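Local coordinates for protein toll (Drosophila melanogaster, PDB 4LXR) that binds the cleaved, active cytokine spaetzle C-106 through its leucine-rich repeat ectodomain, switching on Toll signalling in dorsal-ventral patterning and antifungal immunity, at residues Pro36-Thr41 / Cys52-Thr57; Cys80-His85 / Asp108-Asn113; Ser625-His630 / Glu649-Leu654. All coordinates share one frame; numbering follows the deposited sequence.

Contact 1: residues Pro36-Thr41 / Cys52-Thr57. With NAG (2-acetamido-2-deoxy-beta-D-glucopyranose), chain H.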
# COMPACT_ATOMS: atom_id res chain seq x y z
N PRO A 36 -17.03 38.86 4.45
CA PRO A 36 -18.02 39.22 5.47
C PRO A 36 -17.39 39.50 6.83
O PRO A 36 -16.38 38.90 7.19
CB PRO A 36 -18.91 37.97 5.56
CG PRO A 36 -18.09 36.86 5.00
CD PRO A 36 -17.22 37.48 3.95
N THR A 37 -18.00 40.43 7.56
CA THR A 37 -17.55 40.79 8.90
C THR A 37 -17.73 39.59 9.81
O THR A 37 -16.88 39.31 10.67
CB THR A 37 -18.34 42.00 9.44
OG1 THR A 37 -18.29 43.07 8.50
CG2 THR A 37 -17.74 42.49 10.72
N PHE A 38 -18.85 38.89 9.61
CA PHE A 38 -19.18 37.72 10.40
C PHE A 38 -19.62 36.57 9.52
O PHE A 38 -20.34 36.75 8.54
CB PHE A 38 -20.29 38.03 11.40
CG PHE A 38 -19.92 39.10 12.37
CD1 PHE A 38 -19.10 38.81 13.46
CD2 PHE A 38 -20.36 40.40 12.20
CE1 PHE A 38 -18.76 39.79 14.36
CE2 PHE A 38 -20.01 41.38 13.10
CZ PHE A 38 -19.21 41.08 14.18
N ARG A 39 -19.16 35.38 9.88
CA ARG A 39 -19.63 34.17 9.26
C ARG A 39 -19.98 33.24 10.39
O ARG A 39 -19.10 32.81 11.13
CB ARG A 39 -18.55 33.56 8.37
CG ARG A 39 -19.04 32.39 7.55
CD ARG A 39 -17.91 31.78 6.72
NE ARG A 39 -17.15 32.78 5.99
CZ ARG A 39 -17.38 33.13 4.72
NH1 ARG A 39 -18.37 32.56 4.05
NH2 ARG A 39 -16.63 34.05 4.14
N LEU A 40 -21.26 32.94 10.55
CA LEU A 40 -21.69 32.08 11.64
C LEU A 40 -22.08 30.70 11.15
O LEU A 40 -22.81 30.55 10.18
CB LEU A 40 -22.88 32.70 12.38
CG LEU A 40 -22.63 33.93 13.25
CD1 LEU A 40 -22.82 35.21 12.43
CD2 LEU A 40 -23.62 33.90 14.38
N THR A 41 -21.60 29.68 11.85
CA THR A 41 -22.02 28.32 11.57
C THR A 41 -22.80 27.81 12.77
O THR A 41 -22.29 27.77 13.89
CB THR A 41 -20.82 27.40 11.30
OG1 THR A 41 -20.07 27.91 10.19
CG2 THR A 41 -21.29 25.98 10.99
N CYS A 52 -14.94 35.83 12.73
CA CYS A 52 -14.96 37.28 12.63
C CYS A 52 -13.91 37.76 11.65
O CYS A 52 -12.85 37.15 11.50
CB CYS A 52 -14.64 37.92 13.99
SG CYS A 52 -15.92 37.78 15.29
N ASN A 53 -14.21 38.88 10.99
CA ASN A 53 -13.20 39.63 10.25
C ASN A 53 -13.43 41.10 10.55
O ASN A 53 -14.16 41.77 9.84
CB ASN A 53 -13.30 39.36 8.75
CG ASN A 53 -12.09 39.87 7.99
OD1 ASN A 53 -11.38 40.76 8.46
ND2 ASN A 53 -11.84 39.29 6.80
N LEU A 54 -12.79 41.58 11.62
CA LEU A 54 -13.09 42.88 12.20
C LEU A 54 -11.93 43.85 12.01
O LEU A 54 -10.77 43.44 11.95
CB LEU A 54 -13.36 42.72 13.70
CG LEU A 54 -14.76 42.38 14.21
CD1 LEU A 54 -15.46 41.35 13.35
CD2 LEU A 54 -14.69 41.90 15.64
N THR A 55 -12.25 45.14 11.93
CA THR A 55 -11.21 46.17 11.94
C THR A 55 -11.34 46.93 13.26
O THR A 55 -10.39 47.54 13.74
CB THR A 55 -11.35 47.18 10.77
OG1 THR A 55 -12.17 48.29 11.17
CG2 THR A 55 -11.96 46.53 9.54
N ASP A 56 -12.53 46.86 13.84
CA ASP A 56 -12.92 47.72 14.94
C ASP A 56 -14.00 47.06 15.79
O ASP A 56 -14.83 46.31 15.30
CB ASP A 56 -13.48 49.02 14.35
CG ASP A 56 -13.36 50.17 15.30
OD1 ASP A 56 -14.23 50.29 16.19
OD2 ASP A 56 -12.41 50.96 15.14
N THR A 57 -13.99 47.37 17.07
CA THR A 57 -14.99 46.84 17.99
C THR A 57 -16.42 47.27 17.61
O THR A 57 -17.39 46.55 17.86
CB THR A 57 -14.61 47.22 19.45
OG1 THR A 57 -14.11 46.06 20.14
CG2 THR A 57 -15.78 47.81 20.19
C1 NAG H . -10.91 40.03 5.97
C2 NAG H . -10.10 39.13 5.03
C3 NAG H . -9.11 39.96 4.22
C4 NAG H . -9.81 41.14 3.54
C5 NAG H . -10.66 41.92 4.53
C6 NAG H . -11.51 42.97 3.84
C7 NAG H . -9.83 36.83 5.87
C8 NAG H . -8.97 35.90 6.67
N2 NAG H . -9.40 38.09 5.77
O3 NAG H . -8.50 39.14 3.23
O4 NAG H . -8.82 42.02 3.01
O5 NAG H . -11.56 41.04 5.21
O6 NAG H . -11.69 44.11 4.67
O7 NAG H . -10.87 36.46 5.34
O HOH W 1 -13.94 38.01 5.87
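Phe38 lays one corner of its ring against both Cys52 and Leu54. CE1 is 3.6 Å from Cys52 SG, and because the sulfur lies 73° off the ring normal this is a sulfur-aromatic contact at the ring edge, not over its face. CE1 also lies 3.8 Å from Leu54 CD1. The ring reaches both partners with CG beside its own backbone N (chi1 -61°). Leu54 CD1 is shared: Thr37 CG2, anti to its backbone N, meets it at 3.7 Å, the two side chains crossing at about a right angle. Thr37 OG1 is hydrogen-bonded to Gln62 OE1.

The backbones are joined by a single hydrogen bond, Asn53 N to Thr37 O, at 2.7 Å and a fairly straight 159° at the hydrogen, the donor tilted out of the carbonyl plane. Next to it Phe38 and Cys52 form an antiparallel non-hydrogen-bonded pair. A water extends the polar link, donating to Pro36 O at 2.9 Å and accepting from Asn53 ND2 at 2.6 Å. That nitrogen carries the glycan, its bond to NAG C1 being 1.4 Å, so the water ties the root of the sugar to the opposite backbone.

The contact lies at the open end of the antiparallel hairpin of strands 38-43 and 47-52, away from its turn, in the N-terminal part of the ectodomain. Cys52 SG continues into a disulfide with Cys80. On the other flank Thr37 and Phe38 together face Cys29 of strand 24-29 as a classic beta bulge, while Cys52 bonds through its backbone to Arg78 of strand 74-78.

Contact 2: residues Cys80-His85 / Asp108-Asn113. With NAG (2-acetamido-2-deoxy-beta-D-glucopyranose), chain I.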
# COMPACT_ATOMS: atom_id res chain seq x y z
N CYS A 80 -11.96 37.04 16.59
CA CYS A 80 -12.79 38.15 17.06
C CYS A 80 -12.00 39.07 17.97
O CYS A 80 -11.00 38.66 18.56
CB CYS A 80 -14.05 37.63 17.77
SG CYS A 80 -15.08 36.54 16.68
N MET A 81 -12.43 40.33 18.06
CA MET A 81 -11.80 41.28 18.97
C MET A 81 -12.45 41.18 20.32
O MET A 81 -13.66 40.98 20.42
CB MET A 81 -11.92 42.71 18.43
CG MET A 81 -11.26 42.85 17.08
SD MET A 81 -11.37 44.48 16.38
CE MET A 81 -10.33 45.40 17.51
N LEU A 82 -11.63 41.30 21.37
CA LEU A 82 -12.17 41.43 22.72
C LEU A 82 -13.01 42.69 22.76
O LEU A 82 -12.57 43.77 22.33
CB LEU A 82 -11.05 41.44 23.76
CG LEU A 82 -10.38 40.07 23.85
CD1 LEU A 82 -9.06 40.13 24.65
CD2 LEU A 82 -11.35 39.04 24.44
N PRO A 83 -14.24 42.57 23.28
CA PRO A 83 -15.27 43.60 23.14
C PRO A 83 -15.14 44.77 24.13
O PRO A 83 -16.13 45.15 24.75
CB PRO A 83 -16.56 42.82 23.38
CG PRO A 83 -16.18 41.73 24.28
CD PRO A 83 -14.78 41.34 23.91
N GLY A 84 -13.95 45.33 24.26
CA GLY A 84 -13.74 46.46 25.15
C GLY A 84 -14.07 46.19 26.62
O GLY A 84 -13.71 45.16 27.18
N HIS A 85 -14.78 47.13 27.24
CA HIS A 85 -15.18 46.99 28.64
C HIS A 85 -16.56 46.36 28.75
O HIS A 85 -17.33 46.67 29.65
CB HIS A 85 -15.16 48.36 29.31
CG HIS A 85 -13.80 49.00 29.30
ND1 HIS A 85 -12.65 48.29 29.58
CD2 HIS A 85 -13.41 50.26 29.02
CE1 HIS A 85 -11.61 49.10 29.49
NE2 HIS A 85 -12.04 50.30 29.15
N ASP A 108 -6.12 36.23 16.79
CA ASP A 108 -4.90 37.02 16.67
C ASP A 108 -5.21 38.49 16.43
O ASP A 108 -4.33 39.29 16.10
CB ASP A 108 -4.03 36.46 15.55
CG ASP A 108 -3.64 35.01 15.80
OD1 ASP A 108 -3.50 34.63 16.99
OD2 ASP A 108 -3.49 34.25 14.84
N ASN A 109 -6.48 38.83 16.58
CA ASN A 109 -6.92 40.22 16.47
C ASN A 109 -7.70 40.58 17.73
O ASN A 109 -8.93 40.66 17.71
CB ASN A 109 -7.78 40.41 15.21
CG ASN A 109 -8.33 41.82 15.09
OD1 ASN A 109 -7.82 42.75 15.70
ND2 ASN A 109 -9.39 41.99 14.28
N LEU A 110 -6.97 40.79 18.83
CA LEU A 110 -7.55 41.04 20.15
C LEU A 110 -8.01 42.49 20.35
O LEU A 110 -9.12 42.73 20.82
CB LEU A 110 -6.56 40.65 21.26
CG LEU A 110 -6.11 39.19 21.32
CD1 LEU A 110 -5.03 38.98 22.40
CD2 LEU A 110 -7.30 38.23 21.54
N GLY A 111 -7.16 43.45 20.01
CA GLY A 111 -7.47 44.86 20.18
C GLY A 111 -7.10 45.37 21.56
O GLY A 111 -7.00 46.58 21.75
N MET A 112 -6.87 44.44 22.50
CA MET A 112 -6.59 44.73 23.91
C MET A 112 -6.19 43.42 24.61
O MET A 112 -6.25 42.33 24.01
CB MET A 112 -7.83 45.31 24.59
CG MET A 112 -8.98 44.30 24.74
SD MET A 112 -10.55 45.00 25.33
CE MET A 112 -10.18 45.34 27.07
N ASN A 113 -5.77 43.51 25.86
CA ASN A 113 -5.56 42.33 26.72
C ASN A 113 -6.89 41.81 27.26
O ASN A 113 -7.83 42.59 27.45
CB ASN A 113 -4.64 42.71 27.91
CG ASN A 113 -3.21 43.05 27.48
OD1 ASN A 113 -2.61 42.33 26.69
ND2 ASN A 113 -2.66 44.15 28.02
C1 NAG I . -1.21 44.09 28.09
C2 NAG I . -0.95 45.29 27.16
C3 NAG I . 0.53 45.71 27.21
C4 NAG I . 1.04 45.84 28.64
C5 NAG I . 0.71 44.59 29.44
C6 NAG I . 1.11 44.69 30.90
C7 NAG I . -2.26 45.61 25.11
C8 NAG I . -2.91 46.77 25.80
N2 NAG I . -1.33 44.95 25.80
O3 NAG I . 0.68 46.95 26.54
O4 NAG I . 2.46 46.00 28.64
O5 NAG I . -0.71 44.38 29.41
O6 NAG I . -0.01 44.77 31.77
O7 NAG I . -2.56 45.28 23.96
O HOH W 2 -10.50 44.78 21.22
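Leu110 O is gripped twice. Leu82 N donates to it at 2.9 Å, in the carbonyl plane and on a lone pair, though the bond is bent to 137° at the hydrogen. A water adds a second donor to the same oxygen and gives its other hydrogen to Leu82 O at 2.6 Å, so both backbone polar atoms of Leu82 lead back to Leu110.

Apolar groups fill in around this link. Leu82 CB rests on Met112 CG at 3.7 Å, and Leu82 CD1 reaches Leu110 CD2. Met112 holds CG between its backbone N and carbonyl carbon (chi1 69°), and the bend further out places SD 3.5 Å from Gly84 CA. Met81 crosses the Asn109 side chain obliquely: Met81 CG is 3.5 Å from Asn109 ND2 and only slightly farther from Asn109 OD1. Met81 CE then comes to 3.9 Å from Gly111 CA.

The segments are loops leaving the neighbouring parallel strands 74-78 and 102-106 in the N-terminal part of the solenoid, with Pro83 centring an inverse gamma turn. Cys80 O and Asn109 O face each other at 3.0 Å, two acceptors without a bond between them; Ser107 OG is hydrogen-bonded to Cys80 O and Asn109 N. Asn113 ND2 carries a NAG, while its OD1 bonds to His137 N and Thr136 OG1. Cohesion between these two loops therefore probably rests on one bent bond, its bridging water and methionine-leucine packing rather than on charge.

Contact 3: residues Ser625-His630 / Glu649-Leu654. With NAG (2-acetamido-2-deoxy-beta-D-glucopyranose), chain G.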
# COMPACT_ATOMS: atom_id res chain seq x y z
N SER A 625 20.12 -20.14 -50.09
CA SER A 625 21.40 -19.62 -50.55
C SER A 625 21.34 -19.25 -52.03
O SER A 625 22.17 -18.49 -52.51
CB SER A 625 22.51 -20.65 -50.30
OG SER A 625 22.54 -21.05 -48.93
N GLY A 626 20.34 -19.78 -52.74
CA GLY A 626 20.11 -19.42 -54.14
C GLY A 626 21.06 -20.07 -55.13
O GLY A 626 21.09 -19.69 -56.30
N ASN A 627 21.83 -21.05 -54.67
CA ASN A 627 22.89 -21.64 -55.47
C ASN A 627 22.84 -23.16 -55.54
O ASN A 627 23.76 -23.79 -56.04
CB ASN A 627 24.25 -21.22 -54.89
CG ASN A 627 24.43 -21.69 -53.45
OD1 ASN A 627 23.47 -22.07 -52.78
ND2 ASN A 627 25.68 -21.66 -52.97
N LEU A 628 21.77 -23.76 -55.03
CA LEU A 628 21.70 -25.21 -54.98
C LEU A 628 21.28 -25.83 -56.32
O LEU A 628 20.33 -25.37 -56.96
CB LEU A 628 20.77 -25.69 -53.86
CG LEU A 628 21.19 -25.30 -52.44
CD1 LEU A 628 20.34 -26.05 -51.42
CD2 LEU A 628 22.68 -25.53 -52.20
N THR A 629 22.01 -26.87 -56.72
CA THR A 629 21.68 -27.63 -57.91
C THR A 629 21.00 -28.94 -57.52
O THR A 629 20.28 -29.55 -58.31
CB THR A 629 22.92 -27.89 -58.79
OG1 THR A 629 23.91 -28.60 -58.03
CG2 THR A 629 23.52 -26.58 -59.26
N HIS A 630 21.22 -29.36 -56.28
CA HIS A 630 20.61 -30.58 -55.76
C HIS A 630 20.01 -30.36 -54.38
O HIS A 630 20.39 -29.44 -53.66
CB HIS A 630 21.66 -31.70 -55.67
CG HIS A 630 22.17 -32.15 -57.00
ND1 HIS A 630 23.39 -31.73 -57.50
CD2 HIS A 630 21.65 -32.98 -57.93
CE1 HIS A 630 23.58 -32.29 -58.69
NE2 HIS A 630 22.54 -33.04 -58.97
N GLU A 649 12.98 -22.50 -52.53
CA GLU A 649 12.67 -21.41 -53.45
C GLU A 649 13.87 -20.66 -54.00
O GLU A 649 14.86 -20.40 -53.29
CB GLU A 649 11.73 -20.38 -52.80
CG GLU A 649 10.34 -20.89 -52.48
CD GLU A 649 10.24 -21.45 -51.07
OE1 GLU A 649 9.13 -21.42 -50.51
OE2 GLU A 649 11.28 -21.91 -50.53
N ASN A 650 13.77 -20.30 -55.28
CA ASN A 650 14.77 -19.49 -55.97
C ASN A 650 16.21 -20.00 -55.87
O ASN A 650 17.15 -19.23 -55.73
CB ASN A 650 14.66 -18.01 -55.56
CG ASN A 650 13.29 -17.41 -55.89
OD1 ASN A 650 12.71 -16.67 -55.08
ND2 ASN A 650 12.76 -17.73 -57.07
N ASN A 651 16.37 -21.32 -55.95
CA ASN A 651 17.69 -21.91 -56.14
C ASN A 651 17.90 -22.25 -57.63
O ASN A 651 17.26 -21.62 -58.48
CB ASN A 651 17.86 -23.14 -55.24
CG ASN A 651 18.18 -22.76 -53.79
OD1 ASN A 651 19.34 -22.70 -53.40
ND2 ASN A 651 17.14 -22.51 -52.99
N THR A 652 18.77 -23.19 -57.96
CA THR A 652 18.82 -23.69 -59.34
C THR A 652 18.83 -25.22 -59.42
O THR A 652 19.72 -25.82 -60.03
CB THR A 652 20.01 -23.13 -60.16
OG1 THR A 652 21.25 -23.47 -59.53
CG2 THR A 652 19.89 -21.62 -60.32
N LEU A 653 17.84 -25.84 -58.79
CA LEU A 653 17.74 -27.30 -58.74
C LEU A 653 17.64 -27.90 -60.14
O LEU A 653 16.78 -27.50 -60.93
CB LEU A 653 16.53 -27.73 -57.91
CG LEU A 653 16.53 -27.56 -56.40
CD1 LEU A 653 15.20 -28.01 -55.81
CD2 LEU A 653 17.67 -28.33 -55.78
N LEU A 654 18.52 -28.85 -60.43
CA LEU A 654 18.55 -29.47 -61.74
C LEU A 654 17.64 -30.69 -61.80
O LEU A 654 17.02 -30.96 -62.82
CB LEU A 654 19.98 -29.85 -62.12
CG LEU A 654 20.97 -28.68 -62.20
CD1 LEU A 654 22.36 -29.20 -62.51
CD2 LEU A 654 20.52 -27.64 -63.23
C1 NAG G . 19.28 -22.41 -64.48
C2 NAG G . 20.73 -22.27 -64.95
C3 NAG G . 21.07 -20.80 -65.15
C4 NAG G . 20.05 -20.11 -66.05
C5 NAG G . 18.63 -20.37 -65.54
C6 NAG G . 17.56 -19.87 -66.47
C7 NAG G . 22.00 -24.15 -64.00
C8 NAG G . 22.94 -24.58 -62.90
N2 NAG G . 21.64 -22.87 -63.98
O3 NAG G . 22.38 -20.67 -65.72
O4 NAG G . 20.31 -18.71 -66.03
O5 NAG G . 18.42 -21.78 -65.40
O6 NAG G . 16.73 -18.91 -65.84
O7 NAG G . 21.60 -24.94 -64.85
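Two well-shaped hydrogen bonds join the segments. In one, Leu628 N donates to Asn651 OD1 at 3.1 Å and 157°, in the carbonyl plane and on a lone pair; in the other, Leu654 N donates to Thr629 O at 2.8 Å and a nearly linear 173°. Asn651 keeps CG beside its own backbone N (chi1 -79°), which carries OD1 to Leu628 N. Between the two bonds Thr652 N points to Leu628 O, an oxygen whose modelled place is less sure. The amide of Asn651 is also held through ND2, which donates to Leu648 O and Cys623 O and so fixes its rotation. With an alanine here, Leu628 N and the carbonyls of Leu648 and Cys623 would probably lose their shared partner, freeing the two turns to shift.

Weaker CA-H...O contacts run alongside: Thr629 CA lies 3.4 Å from Thr652 O, and Gly626 CA is as far from Asn650 O.

Side-chain carbons make van der Waals contacts with backbone and polar groups. Leu628 lies beside Asn651, its CG 3.3 Å from OD1. Leu653 CD2 comes to 3.6 Å from His630 O. Leu654 CD2 touches NAG O7 at 3.3 Å, while Leu654 CG makes an apolar contact at 4.0 Å with Thr629 CB.

Asn651 occupies the consensus asparagine position of its leucine-rich repeat, and Leu653 N bonds in the same way to Asn675 OD1, one step of the asparagine ladder. The two segments are the successive turns that leave the parallel strands 618-622 and 643-647, joining the N-terminal cap of the second repeat block to its first full repeat; strand 669-671 follows.

Contacts 1 and 2 form one continuous region near the N-terminal end of the ectodomain, their centres about 12 Å apart. The Cys52-Cys80 disulfide, SG to SG 2.0 Å, staples them together, and Leu54 CD2 packs 3.7 Å from Met81 N. The spaetzle C-106 chain comes close to both: its Lys15 packs on Arg39 of contact 1 and its Arg11 on Asp108 of contact 2. Contact 3 lies on the other side of the chain's centre, about 99 Å from contact 1 and 106 Å from contact 2 between centres, and no other protein chain touches it. All three have a glycan nearby, attached to the protein surface rather than bound in a pocket.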